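Local coordinates for tautomerase (Advenella mimigardefordensis DPN7, PDB 6VVW), which is of unknown function but belongs to the MIF-clan tautomerase enzymes, each chain pairing two beta-alpha-beta units within a trimer, at residues 6-11 with 41-46; 25-30 with 82-87; 70-75 with 103-108. One frame throughout, in Å; residues are numbered along the deposited sequence.

Contact 1 of 3, residues 6-11 with 41-46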
loop_
_atom_site.group_PDB
_atom_site.type_symbol
_atom_site.label_atom_id
_atom_site.label_comp_id
_atom_site.label_asym_id
_atom_site.label_seq_id
_atom_site.Cartn_x
_atom_site.Cartn_y
_atom_site.Cartn_z
ATOM N N VAL A 6 1.083 -2.444 7.713
ATOM C CA VAL A 6 1.277 -3.857 8.032
ATOM C C VAL A 6 -0.036 -4.595 7.851
ATOM O O VAL A 6 -1.065 -4.171 8.386
ATOM C CB VAL A 6 1.769 -4.056 9.478
ATOM C CG1 VAL A 6 2.267 -5.457 9.654
ATOM C CG2 VAL A 6 2.820 -3.036 9.854
ATOM N N GLN A 7 -0.001 -5.721 7.141
ATOM C CA GLN A 7 -1.131 -6.637 7.087
ATOM C C GLN A 7 -0.772 -7.895 7.860
ATOM O O GLN A 7 0.219 -8.558 7.542
ATOM C CB GLN A 7 -1.497 -6.983 5.651
ATOM C CG GLN A 7 -2.196 -5.859 4.938
ATOM C CD GLN A 7 -2.425 -6.122 3.452
ATOM O OE1 GLN A 7 -2.116 -7.201 2.932
ATOM N NE2 GLN A 7 -2.980 -5.121 2.756
ATOM N N VAL A 8 -1.565 -8.211 8.882
ATOM C CA VAL A 8 -1.421 -9.458 9.619
ATOM C C VAL A 8 -2.690 -10.271 9.438
ATOM O O VAL A 8 -3.772 -9.707 9.295
ATOM C CB VAL A 8 -1.159 -9.196 11.111
ATOM C CG1 VAL A 8 -2.233 -8.309 11.665
ATOM C CG2 VAL A 8 -1.097 -10.509 11.872
ATOM N N THR A 9 -2.568 -11.591 9.436
ATOM C CA THR A 9 -3.772 -12.414 9.473
ATOM C C THR A 9 -4.593 -12.027 10.707
ATOM O O THR A 9 -4.041 -11.736 11.772
ATOM C CB THR A 9 -3.406 -13.907 9.487
ATOM O OG1 THR A 9 -4.475 -14.682 8.940
ATOM C CG2 THR A 9 -3.168 -14.413 10.885
ATOM N N ALA A 10 -5.914 -11.949 10.554
ATOM C CA ALA A 10 -6.725 -11.443 11.652
ATOM C C ALA A 10 -6.712 -12.406 12.835
ATOM O O ALA A 10 -6.462 -13.610 12.688
ATOM C CB ALA A 10 -8.164 -11.216 11.194
ATOM N N GLY A 11 -6.985 -11.862 14.028
ATOM C CA GLY A 11 -7.365 -12.690 15.165
ATOM C C GLY A 11 -6.509 -12.603 16.410
ATOM O O GLY A 11 -6.292 -13.607 17.087
ATOM N N ILE A 41 3.538 3.670 12.337
ATOM C CA ILE A 41 3.256 2.283 11.998
ATOM C C ILE A 41 1.762 2.096 12.076
ATOM O O ILE A 41 1.130 2.535 13.040
ATOM C CB ILE A 41 3.957 1.296 12.946
ATOM C CG1 ILE A 41 5.466 1.360 12.753
ATOM C CG2 ILE A 41 3.461 -0.097 12.680
ATOM C CD1 ILE A 41 6.260 0.877 13.929
ATOM N N SER A 42 1.191 1.442 11.077
ATOM C CA SER A 42 -0.244 1.207 11.032
ATOM C C SER A 42 -0.498 -0.278 10.855
ATOM O O SER A 42 0.031 -0.886 9.923
ATOM C CB SER A 42 -0.871 1.984 9.888
ATOM O OG SER A 42 -0.958 1.182 8.725
ATOM N N LEU A 43 -1.327 -0.865 11.715
ATOM C CA LEU A 43 -1.679 -2.269 11.570
ATOM C C LEU A 43 -3.107 -2.418 11.060
ATOM O O LEU A 43 -4.020 -1.745 11.552
ATOM C CB LEU A 43 -1.519 -3.014 12.898
ATOM C CG LEU A 43 -1.785 -4.510 12.754
ATOM C CD1 LEU A 43 -0.843 -4.993 11.700
ATOM C CD2 LEU A 43 -1.506 -5.250 14.024
ATOM N N HIS A 44 -3.300 -3.332 10.094
ATOM C CA HIS A 44 -4.587 -3.540 9.421
ATOM C C HIS A 44 -4.813 -5.038 9.258
ATOM O O HIS A 44 -4.386 -5.621 8.259
ATOM C CB HIS A 44 -4.589 -2.828 8.079
ATOM C CG HIS A 44 -5.617 -3.323 7.107
ATOM N ND1 HIS A 44 -6.866 -3.770 7.490
ATOM C CD2 HIS A 44 -5.587 -3.411 5.754
ATOM C CE1 HIS A 44 -7.557 -4.115 6.417
ATOM N NE2 HIS A 44 -6.801 -3.917 5.352
ATOM N N GLU A 45 -5.504 -5.652 10.220
ATOM C CA GLU A 45 -5.656 -7.098 10.195
ATOM C C GLU A 45 -6.562 -7.535 9.055
ATOM O O GLU A 45 -7.457 -6.814 8.622
ATOM C CB GLU A 45 -6.234 -7.635 11.496
ATOM C CG GLU A 45 -6.047 -6.772 12.717
ATOM C CD GLU A 45 -6.700 -7.402 13.933
ATOM O OE1 GLU A 45 -6.817 -8.642 13.955
ATOM O OE2 GLU A 45 -7.070 -6.669 14.873
ATOM N N ILE A 46 -6.338 -8.757 8.600
ATOM C CA ILE A 46 -6.930 -9.277 7.381
ATOM C C ILE A 46 -7.614 -10.587 7.720
ATOM O O ILE A 46 -7.030 -11.443 8.393
ATOM C CB ILE A 46 -5.871 -9.491 6.286
ATOM C CG1 ILE A 46 -5.259 -8.159 5.863
ATOM C CG2 ILE A 46 -6.490 -10.160 5.100
ATOM C CD1 ILE A 46 -4.747 -8.179 4.466
#
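Val6 and Leu43 pair as neighbours on adjacent parallel strands of the beta-alpha-beta unit 3-8, 16-30, 40-43, with Val6 O accepting His44 N at 2.9 Å and Val8 O accepting Ile46 N at 2.8 Å; the bond from Val6 N to Ser42 O is weak. On one face Leu43, its CG anti to the backbone N (chi1 -176°), brings CD1 to 3.6 Å from Val8 CG1 and also against Val6 CB. Ile41 and Ser42 continue the sheet antiparallel into the second subunit.

Gln7 shows how one extended side chain can be read atom by atom. Its CB lies 3.7 Å from Ile46 CD1, and CG lies 3.5 Å from that same methyl. CD and OE1 follow, OE1 at 3.2 Å from Ile46 CD1, while NE2 draws off to 3.9 Å. The methyl lies beside the whole chain, and the polar end reaches the subunit interface, where OE1 is hydrogen-bonded to Ser42 OG of the third subunit.

Further along, Gly11 N donates a straight bond (169°) to Glu45 OE1, while Glu45 OE2 forms a salt bridge with Lys17. Two partners therefore fix the carboxylate and probably stabilise its negative charge, linking 41-46 to helix 16-30.

Contact 2 of 3, residues 25-30 with 82-87; sequences TKVIEQ and AAINKT
Val27 reaches across to three residues of the facing helix, one branch dealing with two of them and the other branch with the third. Its CG1 lies 3.7 Å from Ile84 CG1 and 3.8 Å from Ala83 CB, two carbons separated by one step along the helix. CG2 goes instead to Thr87, one turn further on, and sits 3.5 Å from Thr87 OG1; the two side chains pass alongside each other, pointing opposite ways. With CG1 roughly anti to the backbone N (chi1 153°), the valine spreads its methyls along the partner helix, so that Ala83, Ile84 and Thr87 form the surface on which it rests. A looser touch, Ile28 CG1 to Ile84 CD1 at 4.4 Å, extends the apolar patch.

The next layer explains why a hydroxyl can face a methyl here. Thr87 OG1 donates to Ala83 O at 3.2 Å, within its own helix, and the same carbonyl takes Thr87 N at 2.9 Å. The two donors approach from opposite faces of the carbonyl plane, and the bond fixes the rotation of the threonine.

Further out, Ile28 packs on Pro2 and Ile39 in loops and on Ile41 of strand 40-43, so this side of the helix faces the sheet. On the other helix, Asn85 ND2 bonds to Asp96 O. The helices of the two beta-alpha-beta units lie side by side here, their short segments nearly antiparallel at 165°, with axes 9.9 Å apart at closest approach.

No hydrogen bond crosses between 25-30 and 82-87. The two segments meet through apolar contact, and the hydroxyl at the seam, Thr87 OG1, spends its hydrogen bond inside its own helix.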
loop_
_atom_site.group_PDB
_atom_site.type_symbol
_atom_site.label_atom_id
_atom_site.label_comp_id
_atom_site.label_asym_id
_atom_site.label_seq_id
_atom_site.Cartn_x
_atom_site.Cartn_y
_atom_site.Cartn_z
ATOM N N THR A 25 8.022 0.367 16.712
ATOM C CA THR A 25 8.591 1.701 16.805
ATOM C C THR A 25 9.974 1.656 17.440
ATOM O O THR A 25 10.958 2.127 16.856
ATOM C CB THR A 25 7.657 2.600 17.606
ATOM O OG1 THR A 25 6.380 2.639 16.971
ATOM C CG2 THR A 25 8.205 3.984 17.654
ATOM N N LYS A 26 10.077 1.055 18.626
ATOM C CA LYS A 26 11.356 1.039 19.330
ATOM C C LYS A 26 12.457 0.370 18.507
ATOM O O LYS A 26 13.639 0.716 18.647
ATOM C CB LYS A 26 11.185 0.343 20.680
ATOM C CG LYS A 26 12.294 0.620 21.679
ATOM C CD LYS A 26 11.932 1.707 22.692
ATOM C CE LYS A 26 12.907 1.652 23.888
ATOM N NZ LYS A 26 12.582 2.585 25.014
ATOM N N VAL A 27 12.088 -0.572 17.637
ATOM C CA VAL A 27 13.052 -1.233 16.767
ATOM C C VAL A 27 13.319 -0.383 15.537
ATOM O O VAL A 27 14.409 -0.470 14.947
ATOM C CB VAL A 27 12.560 -2.642 16.380
ATOM C CG1 VAL A 27 13.108 -3.093 15.043
ATOM C CG2 VAL A 27 12.955 -3.655 17.421
ATOM N N ILE A 28 12.373 0.482 15.159
ATOM C CA ILE A 28 12.624 1.353 14.023
ATOM C C ILE A 28 13.603 2.457 14.404
ATOM O O ILE A 28 14.490 2.807 13.619
ATOM C CB ILE A 28 11.315 1.904 13.454
ATOM C CG1 ILE A 28 10.584 0.779 12.743
ATOM C CG2 ILE A 28 11.624 2.930 12.435
ATOM C CD1 ILE A 28 9.424 1.228 11.966
ATOM N N GLU A 29 13.499 2.997 15.618
ATOM C CA GLU A 29 14.612 3.780 16.132
ATOM C C GLU A 29 15.866 2.924 16.205
ATOM O O GLU A 29 16.910 3.260 15.638
ATOM C CB GLU A 29 14.336 4.314 17.527
ATOM C CG GLU A 29 12.937 4.622 17.917
ATOM C CD GLU A 29 12.834 4.641 19.429
ATOM O OE1 GLU A 29 12.990 3.560 20.032
ATOM O OE2 GLU A 29 12.682 5.744 20.016
ATOM N N GLN A 30 15.775 1.803 16.917
ATOM C CA GLN A 30 16.919 0.940 17.177
ATOM C C GLN A 30 17.630 0.540 15.895
ATOM O O GLN A 30 18.736 -0.011 15.936
ATOM C CB GLN A 30 16.470 -0.308 17.936
ATOM C CG GLN A 30 16.580 -0.201 19.441
ATOM C CD GLN A 30 16.460 -1.544 20.099
ATOM O OE1 GLN A 30 16.086 -2.525 19.464
ATOM N NE2 GLN A 30 16.805 -1.611 21.371
ATOM N N ALA A 82 15.730 -8.033 9.807
ATOM C CA ALA A 82 15.981 -9.111 10.757
ATOM C C ALA A 82 15.368 -8.811 12.121
ATOM O O ALA A 82 14.742 -9.684 12.739
ATOM C CB ALA A 82 17.485 -9.339 10.878
ATOM N N ALA A 83 15.531 -7.582 12.615
ATOM C CA ALA A 83 14.950 -7.278 13.917
ATOM C C ALA A 83 13.436 -7.154 13.845
ATOM O O ALA A 83 12.756 -7.388 14.843
ATOM C CB ALA A 83 15.542 -5.997 14.486
ATOM N N ILE A 84 12.892 -6.788 12.685
ATOM C CA ILE A 84 11.463 -6.524 12.544
ATOM C C ILE A 84 10.703 -7.811 12.291
ATOM O O ILE A 84 9.553 -7.965 12.738
ATOM C CB ILE A 84 11.233 -5.492 11.427
ATOM C CG1 ILE A 84 11.314 -4.071 11.967
ATOM C CG2 ILE A 84 9.912 -5.680 10.770
ATOM C CD1 ILE A 84 11.665 -3.047 10.904
ATOM N N ASN A 85 11.321 -8.752 11.574
ATOM C CA ASN A 85 10.839 -10.125 11.615
ATOM C C ASN A 85 10.950 -10.692 13.028
ATOM O O ASN A 85 10.062 -11.422 13.477
ATOM C CB ASN A 85 11.613 -10.968 10.599
ATOM C CG ASN A 85 11.204 -12.419 10.595
ATOM O OD1 ASN A 85 11.630 -13.192 11.447
ATOM N ND2 ASN A 85 10.410 -12.811 9.608
ATOM N N LYS A 86 12.018 -10.350 13.756
ATOM C CA LYS A 86 12.148 -10.808 15.135
ATOM C C LYS A 86 10.975 -10.333 15.979
ATOM O O LYS A 86 10.356 -11.118 16.702
ATOM C CB LYS A 86 13.464 -10.311 15.733
ATOM C CG LYS A 86 13.739 -10.778 17.165
ATOM C CD LYS A 86 15.067 -11.503 17.246
ATOM C CE LYS A 86 14.929 -12.898 16.641
ATOM N NZ LYS A 86 16.149 -13.749 16.701
ATOM N N THR A 87 10.653 -9.046 15.894
ATOM C CA THR A 87 9.589 -8.468 16.709
ATOM C C THR A 87 8.230 -9.004 16.291
ATOM O O THR A 87 7.412 -9.400 17.137
ATOM C CB THR A 87 9.624 -6.943 16.584
ATOM O OG1 THR A 87 10.802 -6.440 17.214
ATOM C CG2 THR A 87 8.411 -6.300 17.231
#

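Contact 3 of 3, residues 70-75 with 103-108; sequences AGRNDE and LIDIAP
Ala70 meets the end of the neighbouring strand through its backbone and its methyl together. Its N donates to Ile106 O in a nearly straight bond (171°); the modelled separation is very short and its exact length is doubtful. Ala70 CB lies 3.3 Å from the same Ile106 O and 3.8 Å from Asp105 CB, so the aspartate's first carbon lies against the alanine.

The charged groups are satisfied less firmly. Asp105 OD2 comes near the plane of the Arg72 guanidinium, at its edge, but Arg72 NH1 is 4.0 Å away, beyond a salt bridge, and its position is not secure. As modelled, the flat groups are 63° apart, but the guanidinium is not secure enough to read more from this, and any attraction is probably long-range. On its other oxygen, OD1, Asp105 has a long, weak ion pair with Lys77, whose NZ also makes a weak hydrogen bond to Arg72 O.

Gly71, at a positive phi, turns the chain between Ala70 and Arg72, in the loop from strand 62-69 into helix 74-92 of the second beta-alpha-beta unit. Strands 62-69 and 99-106 run parallel, Ile106 bonding to Leu68 through the backbone, and the Ala70 bond carries that pairing just past the end of the first strand. From there the loop rises to helix 74-92, whose Lys77 and Leu81 lie over Leu103.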
loop_
_atom_site.group_PDB
_atom_site.type_symbol
_atom_site.label_atom_id
_atom_site.label_comp_id
_atom_site.label_asym_id
_atom_site.label_seq_id
_atom_site.Cartn_x
_atom_site.Cartn_y
_atom_site.Cartn_z
ATOM N N ALA A 70 15.136 7.614 1.210
ATOM C CA ALA A 70 16.295 7.024 0.543
ATOM C C ALA A 70 17.606 7.578 1.065
ATOM O O ALA A 70 17.635 8.605 1.752
ATOM C CB ALA A 70 16.241 7.237 -0.970
ATOM N N GLY A 71 18.692 6.892 0.747
ATOM C CA GLY A 71 19.989 7.241 1.265
ATOM C C GLY A 71 20.535 6.340 2.341
ATOM O O GLY A 71 21.516 6.723 2.994
ATOM N N ARG A 72 19.943 5.163 2.546
ATOM C CA ARG A 72 20.308 4.255 3.627
ATOM C C ARG A 72 20.912 2.984 3.041
ATOM O O ARG A 72 20.735 2.665 1.867
ATOM C CB ARG A 72 19.096 3.900 4.515
ATOM C CG ARG A 72 18.571 4.979 5.526
ATOM C CD ARG A 72 17.449 4.404 6.483
ATOM N NE ARG A 72 16.498 5.404 7.009
ATOM C CZ ARG A 72 15.560 6.008 6.275
ATOM N NH1 ARG A 72 15.474 5.718 4.993
ATOM N NH2 ARG A 72 14.717 6.904 6.799
ATOM N N ASN A 73 21.606 2.241 3.883
ATOM C CA ASN A 73 22.492 1.194 3.416
ATOM C C ASN A 73 21.810 -0.162 3.389
ATOM O O ASN A 73 21.047 -0.503 4.288
ATOM C CB ASN A 73 23.727 1.126 4.310
ATOM C CG ASN A 73 24.972 0.838 3.530
ATOM O OD1 ASN A 73 24.928 0.683 2.323
ATOM N ND2 ASN A 73 26.090 0.754 4.215
ATOM N N ASP A 74 22.131 -0.942 2.360
ATOM C CA ASP A 74 21.770 -2.343 2.251
ATOM C C ASP A 74 21.892 -3.077 3.568
ATOM O O ASP A 74 21.179 -4.052 3.814
ATOM C CB ASP A 74 22.668 -3.042 1.236
ATOM C CG ASP A 74 22.156 -2.911 -0.161
ATOM O OD1 ASP A 74 21.208 -2.126 -0.345
ATOM O OD2 ASP A 74 22.700 -3.583 -1.062
ATOM N N GLU A 75 22.824 -2.668 4.406
ATOM C CA GLU A 75 23.001 -3.477 5.589
ATOM C C GLU A 75 22.209 -2.946 6.753
ATOM O O GLU A 75 21.759 -3.731 7.588
ATOM C CB GLU A 75 24.480 -3.615 5.948
ATOM C CG GLU A 75 25.301 -2.372 5.933
ATOM C CD GLU A 75 26.689 -2.628 6.479
ATOM O OE1 GLU A 75 26.989 -3.788 6.854
ATOM O OE2 GLU A 75 27.484 -1.670 6.553
ATOM N N LEU A 103 10.907 -2.968 1.522
ATOM C CA LEU A 103 11.586 -1.728 1.873
ATOM C C LEU A 103 11.576 -0.799 0.674
ATOM O O LEU A 103 12.047 -1.165 -0.411
ATOM C CB LEU A 103 13.010 -2.002 2.322
ATOM C CG LEU A 103 13.080 -2.982 3.471
ATOM C CD1 LEU A 103 14.487 -2.980 3.941
ATOM C CD2 LEU A 103 12.148 -2.512 4.557
ATOM N N ILE A 104 11.000 0.382 0.860
ATOM C CA ILE A 104 10.715 1.305 -0.226
ATOM C C ILE A 104 11.380 2.612 0.141
ATOM O O ILE A 104 10.934 3.305 1.064
ATOM C CB ILE A 104 9.211 1.498 -0.442
ATOM C CG1 ILE A 104 8.462 0.202 -0.157
ATOM C CG2 ILE A 104 8.947 1.962 -1.851
ATOM C CD1 ILE A 104 7.403 -0.124 -1.159
ATOM N N ASP A 105 12.445 2.952 -0.572
ATOM C CA ASP A 105 13.234 4.131 -0.260
ATOM C C ASP A 105 12.779 5.269 -1.147
ATOM O O ASP A 105 12.919 5.202 -2.372
ATOM C CB ASP A 105 14.729 3.849 -0.413
ATOM C CG ASP A 105 15.244 3.010 0.720
ATOM O OD1 ASP A 105 14.869 1.817 0.747
ATOM O OD2 ASP A 105 15.940 3.535 1.617
ATOM N N ILE A 106 12.221 6.309 -0.507
ATOM C CA ILE A 106 11.613 7.473 -1.138
ATOM C C ILE A 106 12.611 8.624 -1.142
ATOM O O ILE A 106 13.448 8.781 -0.238
ATOM C CB ILE A 106 10.300 7.887 -0.432
ATOM C CG1 ILE A 106 9.225 8.232 -1.449
ATOM C CG2 ILE A 106 10.508 9.109 0.478
ATOM C CD1 ILE A 106 8.187 9.211 -0.911
ATOM N N ALA A 107 12.525 9.369 -2.094
ATOM C CA ALA A 107 13.395 10.497 -2.339
ATOM C C ALA A 107 12.855 11.717 -1.619
ATOM O O ALA A 107 11.646 11.854 -1.454
ATOM C CB ALA A 107 13.484 10.777 -3.841
ATOM N N PRO A 108 13.736 12.612 -1.189
ATOM C CA PRO A 108 13.301 13.682 -0.296
ATOM C C PRO A 108 12.329 14.650 -0.926
ATOM O O PRO A 108 11.591 15.320 -0.191
ATOM C CB PRO A 108 14.618 14.354 0.085
ATOM C CG PRO A 108 15.619 13.236 0.005
ATOM C CD PRO A 108 15.202 12.470 -1.203
#

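Each of contacts 1 and 3 belongs to one beta-alpha-beta unit of the chain: 3-8, 16-30 and 40-43 in the first, 62-69, 74-92 and 99-106 in the second. They lie on opposite sides of the chain's centre, about 24 Å apart between centres, yet both reach the same four-stranded sheet, whose outermost strands within the chain are 40-43 and 99-106. Contact 2 joins the two units through their helices, its centre about 17 Å from that of contact 1 and about 16 Å from that of contact 3. Ile41 CD1 touches Ile28 CD1 at 3.7 Å, linking contacts 1 and 2 directly. Along the chain contact 1 closes before contact 3 opens, while contact 2 interleaves with both, binding the two units into one layered body.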